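Local structure of pumilio homolog 23 (Arabidopsis thaliana, 5WZJ) at residues A[330-335]-A[363-368]; A[346-351]-A[381-386]; A[352-355]-A[361-364]. The protein binds RNA in a sequence-specific way through pumilio repeats, here an 18S rRNA sequence, and probably regulates translation and mRNA stability. One frame throughout, in Å; residues are numbered along the deposited sequence.

The three contacts lie close together on one side of the chain's centre, in the all-helical pumilio superhelix. Centres of interactions 1 and 2 are 13 Å apart, those of 1 and 3 12 Å, and those of 2 and 3 8 Å. Helix 360-373 serves both interaction 1, against helix 323-332, and interaction 3, against helix 351-356, and the two share Val363 and Ala364; interaction 2 sets the turn between helices 337-347 and 351-356 against helix 377-388. Along the chain interactions 1 and 2 interleave, and both segments of interaction 3 fall between those of interaction 2. Apolar contacts join the three; beside them Gly361, in helix 360-373, hydrogen-bonds the RNA.

Interaction 1 of 3, residues A[330-335]-A[363-368]; sequences LISHAR and VASLIA
Ile331 lays its CG2 methyl over the backbone of helix 360-373, overlapping the peptide that joins Ser365 to Leu366. The methyl lies 3.4 Å from Ser365 O and 3.5 Å from Leu366 CA. With CG2 anti to the backbone N (chi1 -67° measured to CG1), this branch is directed into the neighbouring helix. The same methyl meets Ser365 CB at 3.8 Å and Leu366 CD1 at 3.9 Å. A beta-branched residue suits this place because its short arm, CG2, lies against the backbone, while the longer arm ends in CD1, which packs on Leu347 and Val362. Leu366 adds its CD1 branch and also touches Met340 and Met343 of helix 337-347.

Ser332 and Ser365 lie next to each other across the contact, their OG atoms 3.9 Å apart and not hydrogen-bonded to one another. Ser365 OG bonds to Gly361 O of its own helix; Ser332 OG bonds to Gln328 O of its own helix and also to Arg181 O, two carbonyl oxygens that must share its one proton. Small serines suit the close approach of the helices, whose CA atoms come to 5.8 Å at this pair. At the end of helix 323-332, Arg372 NH2 bonds to the carbonyl oxygens of Ser332 and Ala334, tying this end, in Pumilio 6, to helix 360-373. Since no hydrogen bond joins the two segments directly, their cohesion here rests on shape and van der Waals packing, with the buried hydroxyl of Ser365 satisfied inside its own helix.

Interaction 2 of 3, residues A[346-351]-A[381-386]; sequences ELAPRF and CEALVG
The turn that connects helices 337-347 and 351-356 meets helix 377-388 through Phe351, the first residue of the second of these helices, with Arg350 at its N-cap position. The phenyl ring meets the backbone between Ala383 and Leu384 through CD2 and CE2. Its CD2 atom is 3.7 Å from Leu384 N, which lies at the ring edge, in its plane. From the same ring atom Ala383 CB stands at 3.8 Å, and CE2 is almost as near to that methyl, at 3.9 Å. The first torsion of Phe351, -92°, departs from the usual staggered value and brings the CD2-CE2 border toward helix 377-388.

Pumilio repeats pack together into a right-handed superhelix, and here Phe351 bridges two of its helices: while CD2 faces helix 377-388, the ring also packs on Val363 and Leu366 of helix 360-373. A large flat residue suits this junction because it can touch two helices at once. The single methyl of Ala383 lets the ring come close to the helix backbone. Ala348 CB is 4.4 Å from Ala383 CB, a looser methyl contact. Leu384 gives the ring atom CD2 its CB, also at 4.4 Å, and carries its branched end to Ile367 and to Tyr447 of helix 445-453.

Interaction 3 of 3, residues A[352-355]-A[361-364]; sequences KDLL and GVVA. With nucleotides of chain B.
The one flat group to name is the uracil of U6 of chain B, which meets helix 360-373 through its exocyclic O4; the contact between the protein segments is made wholly by aliphatic branches. Gly361 N donates a hydrogen bond of 2.7 Å to O4 of U6 of chain B, bent to 135° at the hydrogen. Gly361 has no side chain, so the base oxygen can come close to the backbone N.

Next to it along the helix, Val362 and Val363 turn toward helix 351-356. Leu354 receives both: its CD1 meets Val362 CG1 at 4.0 Å, the two side chains crossing at about a right angle, and its CB lies 4.0 Å from Val363 CG2. That same valine methyl touches Leu355 CD2 at 4.2 Å. Val363 holds CG2 anti to the carbonyl carbon (chi1 176° to CG1), which places this methyl in contact with both leucines. The beta-branched valines present methyls close to their own helix, and the longer leucines reach across to meet them; Leu355 continues onto Leu384 of helix 377-388.

Such a buried aliphatic seam between neighbouring helices, with an RNA base at the start of one of them, fits the pumilio superhelix, whose repeats pack together to bind RNA.

Interaction 1 of 3, residues A[330-335]-A[363-368]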
loop_
_atom_site.group_PDB
_atom_site.type_symbol
_atom_site.label_atom_id
_atom_site.label_comp_id
_atom_site.label_asym_id
_atom_site.label_seq_id
_atom_site.Cartn_x
_atom_site.Cartn_y
_atom_site.Cartn_z
ATOM N N LEU A 330 14.643 -3.287 1.940
ATOM C CA LEU A 330 15.754 -3.689 2.804
ATOM C C LEU A 330 16.017 -2.645 3.885
ATOM O O LEU A 330 16.137 -2.974 5.071
ATOM C CB LEU A 330 17.015 -3.906 1.974
ATOM C CG LEU A 330 18.271 -4.302 2.761
ATOM C CD1 LEU A 330 18.308 -5.803 3.045
ATOM C CD2 LEU A 330 19.486 -3.904 1.972
ATOM N N ILE A 331 16.139 -1.381 3.482
ATOM C CA ILE A 331 16.386 -0.299 4.434
ATOM C C ILE A 331 15.304 -0.279 5.509
ATOM O O ILE A 331 15.595 -0.248 6.714
ATOM C CB ILE A 331 16.465 1.051 3.696
ATOM C CG1 ILE A 331 17.696 1.115 2.785
ATOM C CG2 ILE A 331 16.499 2.206 4.701
ATOM C CD1 ILE A 331 17.677 2.311 1.838
ATOM N N SER A 332 14.037 -0.305 5.083
ATOM C CA SER A 332 12.913 -0.122 6.002
ATOM C C SER A 332 12.861 -1.201 7.067
ATOM O O SER A 332 12.273 -0.984 8.132
ATOM C CB SER A 332 11.585 -0.134 5.237
ATOM O OG SER A 332 11.577 0.847 4.232
ATOM N N HIS A 333 13.437 -2.373 6.796
ATOM C CA HIS A 333 13.354 -3.490 7.726
ATOM C C HIS A 333 14.690 -3.828 8.370
ATOM O O HIS A 333 14.830 -4.903 8.959
ATOM C CB HIS A 333 12.748 -4.702 7.014
ATOM C CG HIS A 333 11.320 -4.485 6.639
ATOM N ND1 HIS A 333 10.946 -3.873 5.461
ATOM C CD2 HIS A 333 10.175 -4.729 7.318
ATOM C CE1 HIS A 333 9.629 -3.771 5.419
ATOM N NE2 HIS A 333 9.137 -4.279 6.535
ATOM N N ALA A 334 15.666 -2.922 8.297
ATOM C CA ALA A 334 16.927 -3.137 8.996
ATOM C C ALA A 334 16.683 -3.298 10.496
ATOM O O ALA A 334 15.727 -2.759 11.054
ATOM C CB ALA A 334 17.893 -1.981 8.729
ATOM N N ARG A 335 17.550 -4.078 11.142
ATOM C CA ARG A 335 17.300 -4.539 12.501
ATOM C C ARG A 335 18.116 -3.821 13.571
ATOM O O ARG A 335 17.618 -3.648 14.683
ATOM C CB ARG A 335 17.565 -6.049 12.613
ATOM C CG ARG A 335 16.576 -6.953 11.860
ATOM C CD ARG A 335 15.132 -6.572 12.167
ATOM N NE ARG A 335 14.221 -7.716 12.098
ATOM C CZ ARG A 335 13.668 -8.178 10.975
ATOM N NH1 ARG A 335 13.930 -7.598 9.789
ATOM N NH2 ARG A 335 12.852 -9.228 11.034
ATOM N N VAL A 363 16.243 7.507 -0.396
ATOM C CA VAL A 363 16.632 8.505 0.598
ATOM C C VAL A 363 15.596 8.574 1.711
ATOM O O VAL A 363 15.934 8.547 2.899
ATOM C CB VAL A 363 16.833 9.877 -0.077
ATOM C CG1 VAL A 363 17.150 10.939 0.967
ATOM C CG2 VAL A 363 17.954 9.800 -1.096
ATOM N N ALA A 364 14.314 8.659 1.336
ATOM C CA ALA A 364 13.240 8.692 2.326
ATOM C C ALA A 364 13.289 7.482 3.251
ATOM O O ALA A 364 13.087 7.606 4.462
ATOM C CB ALA A 364 11.880 8.747 1.615
ATOM N N SER A 365 13.538 6.294 2.698
ATOM C CA SER A 365 13.561 5.105 3.541
ATOM C C SER A 365 14.704 5.164 4.541
ATOM O O SER A 365 14.533 4.789 5.705
ATOM C CB SER A 365 13.669 3.840 2.678
ATOM O OG SER A 365 12.543 3.718 1.821
ATOM N N LEU A 366 15.887 5.600 4.104
ATOM C CA LEU A 366 17.029 5.624 5.014
ATOM C C LEU A 366 16.813 6.633 6.134
ATOM O O LEU A 366 17.070 6.336 7.311
ATOM C CB LEU A 366 18.311 5.935 4.240
ATOM C CG LEU A 366 19.606 5.721 5.017
ATOM C CD1 LEU A 366 19.739 4.263 5.454
ATOM C CD2 LEU A 366 20.829 6.157 4.199
ATOM N N ILE A 367 16.306 7.812 5.794
ATOM C CA ILE A 367 16.023 8.819 6.811
ATOM C C ILE A 367 14.991 8.301 7.807
ATOM O O ILE A 367 15.144 8.466 9.024
ATOM C CB ILE A 367 15.564 10.126 6.142
ATOM C CG1 ILE A 367 16.717 10.719 5.316
ATOM C CG2 ILE A 367 15.073 11.110 7.191
ATOM C CD1 ILE A 367 16.317 11.904 4.479
ATOM N N ALA A 368 13.940 7.643 7.313
ATOM C CA ALA A 368 12.879 7.181 8.205
ATOM C C ALA A 368 13.378 6.107 9.162
ATOM O O ALA A 368 12.983 6.078 10.334
ATOM C CB ALA A 368 11.698 6.654 7.388
#

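Interaction 2 of 3, residues A[346-351]-A[381-386]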
loop_
_atom_site.group_PDB
_atom_site.type_symbol
_atom_site.label_atom_id
_atom_site.label_comp_id
_atom_site.label_asym_id
_atom_site.label_seq_id
_atom_site.Cartn_x
_atom_site.Cartn_y
_atom_site.Cartn_z
ATOM N N GLU A 346 27.366 3.327 2.568
ATOM C CA GLU A 346 27.272 3.024 1.144
ATOM C C GLU A 346 26.430 4.048 0.390
ATOM O O GLU A 346 26.667 4.273 -0.803
ATOM C CB GLU A 346 26.700 1.615 0.921
ATOM C CG GLU A 346 27.558 0.455 1.458
ATOM C CD GLU A 346 27.139 -0.910 0.883
ATOM O OE1 GLU A 346 26.775 -0.962 -0.311
ATOM O OE2 GLU A 346 27.165 -1.931 1.618
ATOM N N LEU A 347 25.451 4.667 1.048
ATOM C CA LEU A 347 24.422 5.450 0.362
ATOM C C LEU A 347 24.444 6.945 0.663
ATOM O O LEU A 347 24.124 7.751 -0.222
ATOM C CB LEU A 347 23.029 4.909 0.718
ATOM C CG LEU A 347 22.723 3.479 0.272
ATOM C CD1 LEU A 347 21.407 3.009 0.877
ATOM C CD2 LEU A 347 22.691 3.404 -1.244
ATOM N N ALA A 348 24.744 7.342 1.899
ATOM C CA ALA A 348 24.672 8.760 2.246
ATOM C C ALA A 348 25.582 9.641 1.396
ATOM O O ALA A 348 25.110 10.699 0.944
ATOM C CB ALA A 348 24.968 8.960 3.738
ATOM N N PRO A 349 26.852 9.278 1.110
ATOM C CA PRO A 349 27.661 10.093 0.185
ATOM C C PRO A 349 27.022 10.300 -1.182
ATOM O O PRO A 349 27.444 11.183 -1.933
ATOM C CB PRO A 349 28.958 9.285 0.040
ATOM C CG PRO A 349 29.021 8.435 1.249
ATOM C CD PRO A 349 27.616 8.128 1.634
ATOM N N ARG A 350 26.022 9.483 -1.527
ATOM C CA ARG A 350 25.404 9.523 -2.849
ATOM C C ARG A 350 23.953 9.976 -2.802
ATOM O O ARG A 350 23.194 9.694 -3.736
ATOM C CB ARG A 350 25.497 8.151 -3.515
ATOM C CG ARG A 350 26.867 7.517 -3.442
ATOM C CD ARG A 350 27.854 8.253 -4.328
ATOM N NE ARG A 350 28.099 7.548 -5.582
ATOM C CZ ARG A 350 28.779 6.406 -5.678
ATOM N NH1 ARG A 350 29.268 5.816 -4.590
ATOM N NH2 ARG A 350 28.965 5.847 -6.865
ATOM N N PHE A 351 23.546 10.654 -1.722
ATOM C CA PHE A 351 22.195 11.203 -1.651
ATOM C C PHE A 351 21.903 12.083 -2.854
ATOM O O PHE A 351 20.801 12.047 -3.411
ATOM C CB PHE A 351 22.014 12.018 -0.370
ATOM C CG PHE A 351 21.471 11.242 0.796
ATOM C CD1 PHE A 351 21.396 9.860 0.770
ATOM C CD2 PHE A 351 21.015 11.913 1.923
ATOM C CE1 PHE A 351 20.895 9.163 1.854
ATOM C CE2 PHE A 351 20.513 11.223 3.009
ATOM C CZ PHE A 351 20.455 9.844 2.976
ATOM N N CYS A 381 19.900 13.729 8.375
ATOM C CA CYS A 381 19.309 15.044 8.119
ATOM C C CYS A 381 20.316 15.984 7.460
ATOM O O CYS A 381 19.977 16.706 6.512
ATOM C CB CYS A 381 18.799 15.650 9.422
ATOM S SG CYS A 381 17.443 14.745 10.215
ATOM N N GLU A 382 21.565 15.976 7.935
ATOM C CA GLU A 382 22.569 16.875 7.366
ATOM C C GLU A 382 22.981 16.432 5.975
ATOM O O GLU A 382 23.226 17.273 5.105
ATOM C CB GLU A 382 23.797 16.971 8.278
ATOM C CG GLU A 382 23.540 17.779 9.557
ATOM C CD GLU A 382 23.105 19.212 9.265
ATOM O OE1 GLU A 382 23.606 19.792 8.265
ATOM O OE2 GLU A 382 22.253 19.739 10.024
ATOM N N ALA A 383 23.068 15.117 5.740
ATOM C CA ALA A 383 23.400 14.640 4.402
ATOM C C ALA A 383 22.338 15.062 3.392
ATOM O O ALA A 383 22.659 15.397 2.243
ATOM C CB ALA A 383 23.570 13.118 4.407
ATOM N N LEU A 384 21.064 15.056 3.800
ATOM C CA LEU A 384 19.999 15.493 2.902
ATOM C C LEU A 384 20.143 16.975 2.556
ATOM O O LEU A 384 20.018 17.359 1.387
ATOM C CB LEU A 384 18.629 15.221 3.522
ATOM C CG LEU A 384 17.454 15.753 2.694
ATOM C CD1 LEU A 384 17.436 15.143 1.277
ATOM C CD2 LEU A 384 16.120 15.524 3.403
ATOM N N VAL A 385 20.409 17.825 3.557
ATOM C CA VAL A 385 20.600 19.254 3.279
ATOM C C VAL A 385 21.721 19.458 2.269
ATOM O O VAL A 385 21.568 20.184 1.279
ATOM C CB VAL A 385 20.903 20.042 4.563
ATOM C CG1 VAL A 385 21.105 21.517 4.206
ATOM C CG2 VAL A 385 19.796 19.877 5.597
ATOM N N GLY A 386 22.874 18.837 2.525
ATOM C CA GLY A 386 24.017 19.007 1.650
ATOM C C GLY A 386 23.788 18.455 0.260
ATOM O O GLY A 386 24.363 18.953 -0.710
#

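Interaction 3 of 3, residues A[352-355]-A[361-364]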
loop_
_atom_site.group_PDB
_atom_site.type_symbol
_atom_site.label_atom_id
_atom_site.label_comp_id
_atom_site.label_asym_id
_atom_site.label_seq_id
_atom_site.Cartn_x
_atom_site.Cartn_y
_atom_site.Cartn_z
ATOM N N LYS A 352 22.884 12.889 -3.264
ATOM C CA LYS A 352 22.665 13.799 -4.382
ATOM C C LYS A 352 22.391 13.022 -5.661
ATOM O O LYS A 352 21.421 13.303 -6.374
ATOM C CB LYS A 352 23.878 14.716 -4.561
ATOM C CG LYS A 352 23.690 15.811 -5.614
ATOM C CD LYS A 352 25.007 16.555 -5.892
ATOM C CE LYS A 352 24.763 17.969 -6.408
ATOM N NZ LYS A 352 23.690 18.026 -7.442
ATOM N N ASP A 353 23.249 12.045 -5.968
ATOM C CA ASP A 353 23.030 11.161 -7.111
ATOM C C ASP A 353 21.628 10.570 -7.083
ATOM O O ASP A 353 20.902 10.605 -8.083
ATOM C CB ASP A 353 24.058 10.033 -7.106
ATOM C CG ASP A 353 25.479 10.534 -6.962
ATOM O OD1 ASP A 353 25.876 10.915 -5.839
ATOM O OD2 ASP A 353 26.199 10.523 -7.971
ATOM N N LEU A 354 21.235 10.022 -5.933
ATOM C CA LEU A 354 19.937 9.366 -5.836
ATOM C C LEU A 354 18.804 10.340 -6.137
ATOM O O LEU A 354 17.875 10.007 -6.883
ATOM C CB LEU A 354 19.774 8.741 -4.450
ATOM C CG LEU A 354 20.683 7.540 -4.144
ATOM C CD1 LEU A 354 20.573 7.122 -2.682
ATOM C CD2 LEU A 354 20.344 6.366 -5.046
ATOM N N LEU A 355 18.876 11.560 -5.594
ATOM C CA LEU A 355 17.832 12.544 -5.874
ATOM C C LEU A 355 17.847 12.971 -7.339
ATOM O O LEU A 355 16.785 13.119 -7.956
ATOM C CB LEU A 355 17.990 13.757 -4.961
ATOM C CG LEU A 355 17.789 13.506 -3.468
ATOM C CD1 LEU A 355 18.167 14.752 -2.690
ATOM C CD2 LEU A 355 16.344 13.109 -3.166
ATOM N N GLY A 361 12.828 7.784 -3.030
ATOM C CA GLY A 361 12.292 6.841 -2.061
ATOM C C GLY A 361 13.372 6.107 -1.287
ATOM O O GLY A 361 13.172 5.740 -0.125
ATOM N N VAL A 362 14.531 5.884 -1.911
ATOM C CA VAL A 362 15.649 5.286 -1.183
ATOM C C VAL A 362 16.096 6.220 -0.068
ATOM O O VAL A 362 16.309 5.802 1.075
ATOM C CB VAL A 362 16.817 4.963 -2.137
ATOM C CG1 VAL A 362 18.004 4.397 -1.350
ATOM C CG2 VAL A 362 16.375 3.998 -3.235
ATOM N N VAL A 363 16.243 7.507 -0.396
ATOM C CA VAL A 363 16.632 8.505 0.598
ATOM C C VAL A 363 15.596 8.574 1.711
ATOM O O VAL A 363 15.934 8.547 2.899
ATOM C CB VAL A 363 16.833 9.877 -0.077
ATOM C CG1 VAL A 363 17.150 10.939 0.967
ATOM C CG2 VAL A 363 17.954 9.800 -1.096
ATOM N N ALA A 364 14.314 8.659 1.336
ATOM C CA ALA A 364 13.240 8.692 2.326
ATOM C C ALA A 364 13.289 7.482 3.251
ATOM O O ALA A 364 13.087 7.606 4.462
ATOM C CB ALA A 364 11.880 8.747 1.615
ATOM P P U B 6 7.386 9.174 -8.820
ATOM O OP1 U B 6 8.499 10.150 -8.721
ATOM O OP2 U B 6 6.007 9.647 -9.035
ATOM O "O5'" U B 6 7.701 8.117 -9.967
ATOM C "C5'" U B 6 8.411 8.462 -11.147
ATOM C "C4'" U B 6 9.215 7.287 -11.643
ATOM O "O4'" U B 6 10.373 7.119 -10.780
ATOM C "C3'" U B 6 8.467 5.948 -11.621
ATOM O "O3'" U B 6 8.862 5.141 -12.732
ATOM C "C2'" U B 6 8.942 5.309 -10.315
ATOM O "O2'" U B 6 8.885 3.898 -10.301
ATOM C "C1'" U B 6 10.382 5.811 -10.230
ATOM N N1 U B 6 10.930 5.899 -8.864
ATOM C C2 U B 6 11.920 4.998 -8.502
ATOM O O2 U B 6 12.334 4.129 -9.261
ATOM N N3 U B 6 12.403 5.143 -7.223
ATOM C C4 U B 6 12.018 6.090 -6.292
ATOM O O4 U B 6 12.551 6.108 -5.175
ATOM C C5 U B 6 10.996 6.989 -6.744
ATOM C C6 U B 6 10.493 6.864 -7.981
#